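Local coordinates for protein putative phosphosugar isomerase (Clostridium difficile, PDB 3G68) that probably binds and isomerises phosphorylated sugars with a pair of SIS domains, as in the isomerase part of glucosamine-6-phosphate synthase, at residues B[10-15]-B[185-190]; B[161-164]-B[169-172]; B[239-244]-B[248-253]. One frame throughout, in Å; residues are numbered along the deposited sequence.

Contact 1: residues B[10-15]-B[185-190]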
loop_
_atom_site.group_PDB
_atom_site.type_symbol
_atom_site.label_atom_id
_atom_site.label_comp_id
_atom_site.label_asym_id
_atom_site.label_seq_id
_atom_site.Cartn_x
_atom_site.Cartn_y
_atom_site.Cartn_z
ATOM N N GLU B 10 8.673 -35.548 -19.692
ATOM C CA GLU B 10 8.072 -36.117 -18.460
ATOM C C GLU B 10 9.093 -36.307 -17.322
ATOM O O GLU B 10 8.728 -36.434 -16.139
ATOM C CB GLU B 10 7.538 -37.527 -18.791
ATOM C CG GLU B 10 6.613 -38.109 -17.784
ATOM C CD GLU B 10 6.209 -39.540 -18.080
ATOM O OE1 GLU B 10 5.510 -40.101 -17.218
ATOM O OE2 GLU B 10 6.566 -40.122 -19.118
ATOM N N THR B 11 10.373 -36.387 -17.688
ATOM C CA THR B 11 11.440 -36.750 -16.769
ATOM C C THR B 11 11.536 -35.886 -15.478
ATOM O O THR B 11 11.521 -36.458 -14.391
ATOM C CB THR B 11 12.789 -36.966 -17.521
ATOM O OG1 THR B 11 12.573 -37.944 -18.554
ATOM C CG2 THR B 11 13.852 -37.499 -16.568
ATOM N N PRO B 12 11.588 -34.535 -15.569
ATOM C CA PRO B 12 11.595 -33.790 -14.299
ATOM C C PRO B 12 10.433 -34.109 -13.308
ATOM O O PRO B 12 10.699 -34.283 -12.112
ATOM C CB PRO B 12 11.606 -32.323 -14.754
ATOM C CG PRO B 12 12.295 -32.391 -16.101
ATOM C CD PRO B 12 11.689 -33.622 -16.717
ATOM N N VAL B 13 9.206 -34.283 -13.795
ATOM C CA VAL B 13 8.043 -34.574 -12.901
ATOM C C VAL B 13 8.261 -35.922 -12.175
ATOM O O VAL B 13 8.109 -36.039 -10.965
ATOM C CB VAL B 13 6.685 -34.555 -13.696
ATOM C CG1 VAL B 13 5.504 -34.942 -12.812
ATOM C CG2 VAL B 13 6.456 -33.195 -14.313
ATOM N N ARG B 14 8.694 -36.922 -12.919
ATOM C CA ARG B 14 8.960 -38.255 -12.355
ATOM C C ARG B 14 10.103 -38.220 -11.364
ATOM O O ARG B 14 10.030 -38.856 -10.307
ATOM C CB ARG B 14 9.230 -39.310 -13.445
ATOM C CG ARG B 14 7.994 -39.764 -14.229
ATOM C CD ARG B 14 6.921 -40.389 -13.341
ATOM N NE ARG B 14 5.802 -40.895 -14.129
ATOM C CZ ARG B 14 4.719 -41.497 -13.636
ATOM N NH1 ARG B 14 4.563 -41.685 -12.326
ATOM N NH2 ARG B 14 3.772 -41.908 -14.473
HETATM N N MSE B 15 11.159 -37.457 -11.668
HETATM C CA MSE B 15 12.331 -37.377 -10.782
HETATM C C MSE B 15 11.962 -36.779 -9.419
HETATM O O MSE B 15 12.366 -37.296 -8.368
HETATM C CB MSE B 15 13.467 -36.603 -11.448
HETATM C CG MSE B 15 14.081 -37.336 -12.645
HETATM SE SE MSE B 15 15.663 -36.419 -13.337
HETATM C CE MSE B 15 16.825 -36.693 -11.710
ATOM N N ASN B 185 15.674 -28.783 -12.310
ATOM C CA ASN B 185 14.949 -27.596 -12.726
ATOM C C ASN B 185 15.507 -26.902 -13.978
ATOM O O ASN B 185 14.848 -26.058 -14.568
ATOM C CB ASN B 185 14.848 -26.571 -11.596
ATOM C CG ASN B 185 13.698 -25.600 -11.822
ATOM O OD1 ASN B 185 12.582 -26.021 -12.130
ATOM N ND2 ASN B 185 13.960 -24.321 -11.678
ATOM N N ARG B 186 16.737 -27.245 -14.351
ATOM C CA ARG B 186 17.366 -26.702 -15.570
ATOM C C ARG B 186 17.102 -27.549 -16.804
ATOM O O ARG B 186 17.415 -27.135 -17.929
ATOM C CB ARG B 186 18.880 -26.591 -15.367
ATOM C CG ARG B 186 19.202 -25.623 -14.246
ATOM C CD ARG B 186 20.669 -25.384 -14.198
ATOM N NE ARG B 186 21.005 -24.361 -13.235
ATOM C CZ ARG B 186 22.221 -23.862 -13.070
ATOM N NH1 ARG B 186 23.235 -24.286 -13.810
ATOM N NH2 ARG B 186 22.418 -22.914 -12.160
ATOM N N PHE B 187 16.536 -28.736 -16.608
ATOM C CA PHE B 187 16.312 -29.690 -17.696
ATOM C C PHE B 187 15.533 -29.069 -18.848
ATOM O O PHE B 187 15.966 -29.135 -19.993
ATOM C CB PHE B 187 15.638 -30.937 -17.116
ATOM C CG PHE B 187 15.469 -32.082 -18.078
ATOM C CD1 PHE B 187 14.483 -32.056 -19.064
ATOM C CD2 PHE B 187 16.240 -33.263 -17.921
ATOM C CE1 PHE B 187 14.301 -33.149 -19.923
ATOM C CE2 PHE B 187 16.076 -34.343 -18.774
ATOM C CZ PHE B 187 15.113 -34.309 -19.768
ATOM N N GLU B 188 14.385 -28.461 -18.544
ATOM C CA GLU B 188 13.527 -27.817 -19.557
ATOM C C GLU B 188 14.257 -26.732 -20.314
ATOM O O GLU B 188 14.162 -26.675 -21.540
ATOM C CB GLU B 188 12.297 -27.196 -18.867
ATOM C CG GLU B 188 11.326 -26.451 -19.773
ATOM C CD GLU B 188 10.393 -27.361 -20.534
ATOM O OE1 GLU B 188 10.356 -28.582 -20.243
ATOM O OE2 GLU B 188 9.679 -26.837 -21.413
ATOM N N ALA B 189 14.955 -25.848 -19.590
ATOM C CA ALA B 189 15.719 -24.764 -20.237
ATOM C C ALA B 189 16.784 -25.329 -21.208
ATOM O O ALA B 189 16.948 -24.824 -22.348
ATOM C CB ALA B 189 16.367 -23.854 -19.190
ATOM N N VAL B 190 17.480 -26.382 -20.765
ATOM C CA VAL B 190 18.482 -27.051 -21.624
ATOM C C VAL B 190 17.823 -27.679 -22.877
ATOM O O VAL B 190 18.348 -27.585 -23.989
ATOM C CB VAL B 190 19.339 -28.062 -20.797
ATOM C CG1 VAL B 190 20.210 -28.959 -21.735
ATOM C CG2 VAL B 190 20.184 -27.304 -19.762
#

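Contact 2: residues B[161-164]-B[169-172]. With EDO (1,2-ethanediol), chain J.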
loop_
_atom_site.group_PDB
_atom_site.type_symbol
_atom_site.label_atom_id
_atom_site.label_comp_id
_atom_site.label_asym_id
_atom_site.label_seq_id
_atom_site.Cartn_x
_atom_site.Cartn_y
_atom_site.Cartn_z
ATOM N N ILE B 161 21.674 -44.357 2.575
ATOM C CA ILE B 161 22.624 -45.170 3.336
ATOM C C ILE B 161 23.522 -44.237 4.132
ATOM O O ILE B 161 23.649 -44.401 5.327
ATOM C CB ILE B 161 23.488 -46.056 2.448
ATOM C CG1 ILE B 161 22.668 -47.206 1.877
ATOM C CG2 ILE B 161 24.643 -46.654 3.239
ATOM C CD1 ILE B 161 23.382 -47.922 0.734
ATOM N N ALA B 162 24.094 -43.241 3.461
ATOM C CA ALA B 162 25.012 -42.285 4.079
ATOM C C ALA B 162 24.414 -41.610 5.322
ATOM O O ALA B 162 25.074 -41.477 6.364
ATOM C CB ALA B 162 25.443 -41.233 3.044
ATOM N N ARG B 163 23.168 -41.166 5.208
ATOM C CA ARG B 163 22.508 -40.522 6.344
ATOM C C ARG B 163 22.286 -41.532 7.476
ATOM O O ARG B 163 22.606 -41.242 8.623
ATOM C CB ARG B 163 21.194 -39.849 5.915
ATOM C CG ARG B 163 20.460 -39.073 7.051
ATOM C CD ARG B 163 19.215 -38.347 6.523
ATOM N NE ARG B 163 18.274 -39.324 5.982
ATOM C CZ ARG B 163 17.102 -39.049 5.434
ATOM N NH1 ARG B 163 16.664 -37.801 5.349
ATOM N NH2 ARG B 163 16.345 -40.047 4.989
ATOM N N GLU B 164 21.758 -42.711 7.156
ATOM C CA GLU B 164 21.454 -43.742 8.164
ATOM C C GLU B 164 22.677 -44.144 8.929
ATOM O O GLU B 164 22.647 -44.256 10.167
ATOM C CB GLU B 164 20.834 -44.967 7.489
ATOM C CG GLU B 164 20.546 -46.210 8.378
ATOM C CD GLU B 164 19.448 -46.032 9.433
ATOM O OE1 GLU B 164 18.728 -45.003 9.426
ATOM O OE2 GLU B 164 19.307 -46.977 10.258
ATOM N N SER B 169 25.058 -35.691 7.762
ATOM C CA SER B 169 24.008 -35.240 8.669
ATOM C C SER B 169 22.679 -35.168 7.930
ATOM O O SER B 169 22.621 -35.276 6.697
ATOM C CB SER B 169 24.299 -33.837 9.200
ATOM O OG SER B 169 24.255 -32.873 8.162
ATOM N N SER B 170 21.620 -34.946 8.684
ATOM C CA SER B 170 20.304 -34.775 8.072
ATOM C C SER B 170 20.274 -33.519 7.214
ATOM O O SER B 170 19.653 -33.551 6.151
ATOM C CB SER B 170 19.173 -34.747 9.110
ATOM O OG SER B 170 19.079 -36.035 9.693
ATOM N N GLU B 171 20.918 -32.431 7.656
ATOM C CA GLU B 171 20.904 -31.212 6.860
ATOM C C GLU B 171 21.729 -31.374 5.591
ATOM O O GLU B 171 21.369 -30.818 4.564
ATOM C CB GLU B 171 21.315 -29.984 7.676
ATOM C CG GLU B 171 20.220 -29.585 8.685
ATOM C CD GLU B 171 20.546 -28.340 9.496
ATOM O OE1 GLU B 171 21.686 -27.830 9.401
ATOM O OE2 GLU B 171 19.667 -27.878 10.253
ATOM N N LYS B 172 22.823 -32.139 5.673
ATOM C CA LYS B 172 23.675 -32.394 4.504
ATOM C C LYS B 172 22.900 -33.214 3.479
ATOM O O LYS B 172 22.975 -32.907 2.306
ATOM C CB LYS B 172 24.991 -33.079 4.883
ATOM C CG LYS B 172 25.938 -33.364 3.691
ATOM C CD LYS B 172 26.461 -32.091 3.015
ATOM C CE LYS B 172 27.427 -32.428 1.866
ATOM N NZ LYS B 172 27.782 -31.232 1.022
HETATM C C1 EDO J . 21.768 -31.373 11.381
HETATM O O1 EDO J . 21.149 -32.385 10.577
HETATM C C2 EDO J . 23.165 -31.132 10.883
HETATM O O2 EDO J . 23.535 -29.781 11.122
#

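Contact 3: residues B[239-244]-B[248-253]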
loop_
_atom_site.group_PDB
_atom_site.type_symbol
_atom_site.label_atom_id
_atom_site.label_comp_id
_atom_site.label_asym_id
_atom_site.label_seq_id
_atom_site.Cartn_x
_atom_site.Cartn_y
_atom_site.Cartn_z
ATOM N N THR B 239 30.556 -44.154 -31.441
ATOM C CA THR B 239 31.321 -44.583 -30.281
ATOM C C THR B 239 31.624 -43.387 -29.392
ATOM O O THR B 239 31.870 -42.288 -29.882
ATOM C CB THR B 239 32.607 -45.274 -30.726
ATOM O OG1 THR B 239 32.254 -46.346 -31.613
ATOM C CG2 THR B 239 33.346 -45.852 -29.522
ATOM N N GLY B 240 31.601 -43.605 -28.074
ATOM C CA GLY B 240 31.907 -42.560 -27.075
ATOM C C GLY B 240 33.254 -42.829 -26.449
ATOM O O GLY B 240 33.630 -43.998 -26.264
ATOM N N TYR B 241 33.990 -41.764 -26.129
ATOM C CA TYR B 241 35.340 -41.871 -25.559
ATOM C C TYR B 241 35.576 -40.831 -24.486
ATOM O O TYR B 241 35.095 -39.696 -24.599
ATOM C CB TYR B 241 36.393 -41.544 -26.635
ATOM C CG TYR B 241 36.321 -42.422 -27.861
ATOM C CD1 TYR B 241 35.472 -42.088 -28.918
ATOM C CD2 TYR B 241 37.060 -43.573 -27.962
ATOM C CE1 TYR B 241 35.385 -42.871 -30.051
ATOM C CE2 TYR B 241 36.972 -44.393 -29.112
ATOM C CZ TYR B 241 36.115 -44.023 -30.145
ATOM O OH TYR B 241 36.010 -44.790 -31.261
ATOM N N GLU B 242 36.335 -41.201 -23.450
ATOM C CA GLU B 242 36.836 -40.191 -22.498
ATOM C C GLU B 242 37.971 -39.430 -23.251
ATOM O O GLU B 242 38.607 -39.976 -24.165
ATOM C CB GLU B 242 37.254 -40.851 -21.168
ATOM C CG GLU B 242 37.888 -39.922 -20.087
ATOM C CD GLU B 242 39.363 -39.655 -20.316
ATOM O OE1 GLU B 242 40.033 -40.523 -20.898
ATOM O OE2 GLU B 242 39.859 -38.573 -19.946
ATOM N N PHE B 243 38.216 -38.176 -22.870
ATOM C CA PHE B 243 39.171 -37.280 -23.536
ATOM C C PHE B 243 40.580 -37.853 -23.715
ATOM O O PHE B 243 41.124 -37.880 -24.826
ATOM C CB PHE B 243 39.253 -35.958 -22.744
ATOM C CG PHE B 243 39.946 -34.854 -23.458
ATOM C CD1 PHE B 243 41.319 -34.702 -23.358
ATOM C CD2 PHE B 243 39.235 -33.952 -24.227
ATOM C CE1 PHE B 243 41.978 -33.670 -24.034
ATOM C CE2 PHE B 243 39.896 -32.905 -24.889
ATOM C CZ PHE B 243 41.271 -32.781 -24.788
ATOM N N GLU B 244 41.165 -38.295 -22.611
ATOM C CA GLU B 244 42.494 -38.913 -22.654
ATOM C C GLU B 244 42.575 -40.146 -23.542
ATOM O O GLU B 244 43.539 -40.266 -24.301
ATOM C CB GLU B 244 43.032 -39.239 -21.267
ATOM C CG GLU B 244 43.997 -38.210 -20.733
ATOM C CD GLU B 244 45.293 -38.182 -21.482
ATOM O OE1 GLU B 244 45.850 -37.085 -21.592
ATOM O OE2 GLU B 244 45.753 -39.228 -21.989
ATOM N N HIS B 248 44.812 -41.487 -27.171
ATOM C CA HIS B 248 45.546 -42.730 -27.380
ATOM C C HIS B 248 45.075 -43.514 -28.623
ATOM O O HIS B 248 44.556 -44.626 -28.509
ATOM C CB HIS B 248 45.512 -43.577 -26.111
ATOM C CG HIS B 248 46.432 -43.076 -25.043
ATOM N ND1 HIS B 248 47.684 -43.615 -24.834
ATOM C CD2 HIS B 248 46.298 -42.072 -24.145
ATOM C CE1 HIS B 248 48.273 -42.971 -23.843
ATOM N NE2 HIS B 248 47.454 -42.034 -23.405
ATOM N N GLY B 249 45.222 -42.871 -29.788
ATOM C CA GLY B 249 45.062 -43.499 -31.089
ATOM C C GLY B 249 43.809 -43.267 -31.893
ATOM O O GLY B 249 43.815 -43.552 -33.097
ATOM N N ILE B 250 42.740 -42.770 -31.262
ATOM C CA ILE B 250 41.451 -42.653 -31.965
ATOM C C ILE B 250 41.523 -41.605 -33.078
ATOM O O ILE B 250 40.867 -41.751 -34.117
ATOM C CB ILE B 250 40.244 -42.369 -31.015
ATOM C CG1 ILE B 250 40.161 -43.382 -29.854
ATOM C CG2 ILE B 250 38.855 -42.316 -31.821
ATOM C CD1 ILE B 250 40.156 -44.869 -30.229
ATOM N N TYR B 251 42.299 -40.545 -32.851
ATOM C CA TYR B 251 42.487 -39.466 -33.835
ATOM C C TYR B 251 42.913 -39.974 -35.222
ATOM O O TYR B 251 42.697 -39.273 -36.211
ATOM C CB TYR B 251 43.548 -38.446 -33.353
ATOM C CG TYR B 251 44.938 -39.007 -33.252
ATOM C CD1 TYR B 251 45.403 -39.552 -32.053
ATOM C CD2 TYR B 251 45.795 -39.019 -34.362
ATOM C CE1 TYR B 251 46.663 -40.096 -31.964
ATOM C CE2 TYR B 251 47.049 -39.583 -34.281
ATOM C CZ TYR B 251 47.492 -40.090 -33.065
ATOM O OH TYR B 251 48.745 -40.641 -32.954
ATOM N N ASN B 252 43.582 -41.136 -35.284
ATOM C CA ASN B 252 44.037 -41.719 -36.551
ATOM C C ASN B 252 42.890 -41.956 -37.516
ATOM O O ASN B 252 43.115 -41.924 -38.709
ATOM C CB ASN B 252 44.771 -43.053 -36.349
ATOM C CG ASN B 252 46.105 -42.904 -35.683
ATOM O OD1 ASN B 252 46.306 -43.299 -34.530
ATOM N ND2 ASN B 252 47.018 -42.298 -36.381
ATOM N N ALA B 253 41.679 -42.246 -37.004
ATOM C CA ALA B 253 40.537 -42.549 -37.858
ATOM C C ALA B 253 39.656 -41.343 -38.221
ATOM O O ALA B 253 38.648 -41.524 -38.903
ATOM C CB ALA B 253 39.659 -43.664 -37.211
HETATM O O HOH W 1 49.053 -39.826 -21.761
#

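Contact 1: residues B[10-15]-B[185-190]
The hydroxyl of Thr-11 is gripped twice by its own helix: OG1 bonds to the carbonyl oxygen of Tyr-7 and, more weakly, to that of Met-8. A chi1 of -55° sets OG1 beside the backbone N, facing the preceding turn, and leaves the carbon side of the residue to Phe-187, whose CZ lies 4.2 Å from Thr-11 CB. Across the contact the ring meets chiefly Pro-12. The pyrrolidine ring and the phenyl side chain cross at about a right angle, with Pro-12 CD over one face of the Phe-187 ring, 4.2 Å from its centroid and 20° off the normal, in a CH-pi contact. Pro-12 CG reaches further back along the aromatic side chain, 3.7 Å from Phe-187 CD1 and 3.8 Å from Phe-187 CB. Phe-187 belongs to helix 187-200; Tyr-148 of helix 145-165 meets it edge-to-face, and Val-316 of helix 316-324 also packs on it. On helix 4-20, Glu-10 OE2 is paired with Lys-145. This helix is kinked here, since Pro-12 has no N-H to give to the turn before it and the N of Val-13 makes no such bond either. Segments 10-15 and 185-190, far apart in sequence, thus meet through carbon alone: the Pro-12 CD hydrogens, next to the tertiary amide nitrogen and probably slightly polarised by it, meet the aromatic face, while the polar group of Thr-11 is satisfied within its own helix.

Contact 2: residues B[161-164]-B[169-172]
Arg-163 leaves its helix with CG trans to the backbone N (chi1 -177°), runs on extended, then bends at chi3 (61°), and this path carries its methylene CD against the start of the next helix. There CD lies 3.9 Å from Ser-170 OG and 4.0 Å from Ser-170 CA, while Arg-163 CG passes 4.4 Å from the carbonyl O of Ser-169. These are contacts of the aliphatic part of the arginine; its charged end goes past the serines, with NH2 in a salt bridge to Asp-23 and the guanidinium in a cation-pi contact with Tyr-173, one turn further along the second helix. The pair forms the turn of a helical hairpin at the subunit boundary: helix 145-165 ends here, and after a short connection helix 170-184 runs back beside it, on the way from the first parallel sheet to the second. Ser-169 is the N-cap of the returning helix. Its OG stands between the backbone N and the carbonyl carbon (chi1 66°), where it accepts from Lys-172 N at 3.0 Å and so satisfies one of the amides of the first turn. Another, Glu-171 N, donates to O1 of an ethanediol molecule, probably from the crystallisation liquor, at 2.9 Å. The glycol also touches Ser-169, its C2 being 3.4 Å from Ser-169 CB, and in one of the two conformers of Glu-171 its O2 makes a weak bond to OE1 of that residue. Ser-24 OG of the second subunit hydrogen-bonds to the same glycol.

Contact 3: residues B[239-244]-B[248-253]
One face of the Tyr-241 ring is covered by Ile-250, whose CG2 sits over the hydroxyl-bearing end of the ring, 4.0 Å from the centroid and 24° off the normal, a CH-pi contact; the imidazole of His-248, by contrast, is met at its edge, where the carbonyl O of Glu-244 lies in the ring plane 3.3 Å from CD2. The first contact packs the far end of helix 243-250 against the strand that leads into it, in the second parallel sheet of this double-SIS protein, where 238-242 is an outermost strand within the chain; the second lies along the helix itself. Ile-250 spreads its branches across the ring: CD1 comes to 3.4 Å from Tyr-241 CE2, while CG2 reaches CZ at 3.6 Å. With CG1 beside the backbone N (chi1 -52°) and CG2 anti to it, both branches face the tyrosine, which approaches from the opposite direction. Arg-212 of the adjoining strand touches both side chains. The helix starts at Glu-242, the N-cap, whose OE2 accepts from Glu-244 N at 3.0 Å in a nearly straight bond. A turn on, the backbone link from His-248 N to Glu-244 O is weak, at 3.4 Å. Glu-244 OE1 is held by Arg-270, whereas OE2 turns to the imidazole, the two planes 62° apart; a water lies 3.2 Å from His-248 NE2 and donates weakly to Glu-244 OE2.

Overall arrangement
From the N terminus, helix 4-20 supplies the first half of contact 1, which closes only at helix 187-200, after the strands of the first parallel sheet and the helices that go with them. Contact 2 is formed within that long excursion, as a short local closure where helix 145-165 turns back into helix 170-184; the latter is followed directly by helix 187-200, though the centres of contacts 1 and 2 are about 25 Å apart. Contact 3 comes later, in series with both, at the strand-to-helix turn of the second sheet. Contact 1 thus ties the N-terminal helix to the helical connection between the sheets, while contacts 2 and 3 shape surface turns with centres about 40 Å apart.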